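Local coordinates for nonsense-mediated mRNA decay protein 2 (Saccharomyces cerevisiae, PDB 4LUN), which takes part in nonsense-mediated decay of mRNAs that carry premature stop codons, and contacts the decay factor NAM7/UPF1 through its C-terminus, which lies beyond this N-terminal MIF4G domain fragment, at residues Gln261-His264 against Gln265-Gln268. Residues are numbered along the deposited sequence; the frame is centred on the assembly and turned at random.
Sequences QREH and QKCQ
Glu263 and Lys266 form an i to i+3 salt bridge on two turns of helix 231-271, near the end of the long helical hairpin that this helix makes with helix 277-303. The glutamate chain turns about its CB-CG bond (chi2 -51°), which brings OE2 to 3.1 Å from Lys266 NZ. The ammonium comes from the syn side of the carboxylate but 32° out of its plane, at the end of an extended lysine chain whose CG lies 3.2 Å from Arg262 O. Replacing the carboxylate at Glu263 by an alanine's methyl group would probably leave Lys266 NZ without this partner, its charge less offset beside Arg262, whose NE is 5.3 Å away. One turn apart, the side chains of Gln261 and Gln265 meet with amide planes nearly parallel, 8° apart, Gln265 NE2 3.6 Å from Gln261 CG. Gln261 NE2 donates to His313 O instead, in the C-terminal tag. CG anti to the backbone N in both His264 and Gln268 sends ring and amide the same way, side by side, with His264 NE2 3.3 Å from Gln268 OE1 at an angle too poor for a hydrogen bond. His264 ND1 is hydrogen-bonded to Asp276 OD2, in the loop between the helices, while Cys267 and Glu263 lean on Tyr278 of the second helix. Beneath the side chains run four i to i+4 backbone bonds, the last from Gln268 N to His264 O at 2.9 Å.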
loop_
_atom_site.group_PDB
_atom_site.type_symbol
_atom_site.label_atom_id
_atom_site.label_comp_id
_atom_site.label_asym_id
_atom_site.label_seq_id
_atom_site.Cartn_x
_atom_site.Cartn_y
_atom_site.Cartn_z
ATOM N N GLN A 261 23.569 -8.809 -26.087
ATOM C CA GLN A 261 24.833 -9.246 -25.513
ATOM C C GLN A 261 25.618 -10.120 -26.496
ATOM O O GLN A 261 26.845 -9.977 -26.655
ATOM C CB GLN A 261 24.583 -10.003 -24.211
ATOM C CG GLN A 261 25.867 -10.536 -23.605
ATOM C CD GLN A 261 25.632 -11.346 -22.347
ATOM O OE1 GLN A 261 24.937 -12.362 -22.370
ATOM N NE2 GLN A 261 26.222 -10.901 -21.240
ATOM N N ARG A 262 24.912 -11.007 -27.193
ATOM C CA ARG A 262 25.568 -11.906 -28.138
ATOM C C ARG A 262 26.169 -11.119 -29.288
ATOM O O ARG A 262 27.308 -11.361 -29.674
ATOM C CB ARG A 262 24.585 -12.949 -28.672
ATOM C CG ARG A 262 24.264 -14.054 -27.680
ATOM C CD ARG A 262 23.198 -14.983 -28.238
ATOM N NE ARG A 262 23.765 -15.951 -29.169
ATOM C CZ ARG A 262 24.288 -17.113 -28.791
ATOM N NH1 ARG A 262 24.305 -17.441 -27.505
ATOM N NH2 ARG A 262 24.791 -17.946 -29.692
ATOM N N GLU A 263 25.414 -10.164 -29.826
ATOM C CA GLU A 263 25.945 -9.351 -30.920
ATOM C C GLU A 263 27.146 -8.509 -30.479
ATOM O O GLU A 263 28.103 -8.374 -31.238
ATOM C CB GLU A 263 24.863 -8.454 -31.534
ATOM C CG GLU A 263 23.794 -9.219 -32.304
ATOM C CD GLU A 263 24.371 -10.188 -33.333
ATOM O OE1 GLU A 263 25.272 -9.797 -34.104
ATOM O OE2 GLU A 263 23.922 -11.355 -33.367
ATOM N N HIS A 264 27.091 -7.968 -29.260
ATOM C CA HIS A 264 28.195 -7.182 -28.701
ATOM C C HIS A 264 29.442 -8.068 -28.586
ATOM O O HIS A 264 30.567 -7.668 -28.932
ATOM C CB HIS A 264 27.799 -6.617 -27.327
ATOM C CG HIS A 264 28.964 -6.181 -26.493
ATOM N ND1 HIS A 264 29.880 -5.250 -26.933
ATOM C CD2 HIS A 264 29.374 -6.558 -25.260
ATOM C CE1 HIS A 264 30.807 -5.076 -26.007
ATOM N NE2 HIS A 264 30.519 -5.854 -24.978
ATOM N N GLN A 265 29.237 -9.281 -28.090
ATOM C CA GLN A 265 30.358 -10.175 -27.872
ATOM C C GLN A 265 30.998 -10.594 -29.179
ATOM O O GLN A 265 32.215 -10.674 -29.264
ATOM C CB GLN A 265 29.926 -11.385 -27.051
ATOM C CG GLN A 265 29.706 -11.020 -25.590
ATOM C CD GLN A 265 28.985 -12.110 -24.825
ATOM O OE1 GLN A 265 28.311 -12.961 -25.414
ATOM N NE2 GLN A 265 29.101 -12.077 -23.498
ATOM N N LYS A 266 30.177 -10.866 -30.190
ATOM C CA LYS A 266 30.695 -11.207 -31.509
ATOM C C LYS A 266 31.468 -10.038 -32.096
ATOM O O LYS A 266 32.508 -10.225 -32.733
ATOM C CB LYS A 266 29.552 -11.590 -32.441
ATOM C CG LYS A 266 28.828 -12.873 -32.072
ATOM C CD LYS A 266 27.799 -13.168 -33.156
ATOM C CE LYS A 266 26.582 -13.902 -32.643
ATOM N NZ LYS A 266 25.532 -13.972 -33.711
ATOM N N CYS A 267 30.954 -8.832 -31.877
ATOM C CA CYS A 267 31.619 -7.625 -32.367
ATOM C C CYS A 267 32.983 -7.445 -31.739
ATOM O O CYS A 267 33.956 -7.114 -32.419
ATOM C CB CYS A 267 30.783 -6.389 -32.066
ATOM S SG CYS A 267 29.479 -6.077 -33.249
ATOM N N GLN A 268 33.050 -7.653 -30.430
ATOM C CA GLN A 268 34.300 -7.445 -29.699
ATOM C C GLN A 268 35.353 -8.465 -30.151
ATOM O O GLN A 268 36.541 -8.151 -30.226
ATOM C CB GLN A 268 34.048 -7.524 -28.192
ATOM C CG GLN A 268 35.170 -6.956 -27.349
ATOM C CD GLN A 268 34.739 -6.696 -25.920
ATOM O OE1 GLN A 268 33.588 -6.929 -25.557
ATOM N NE2 GLN A 268 35.664 -6.210 -25.101
#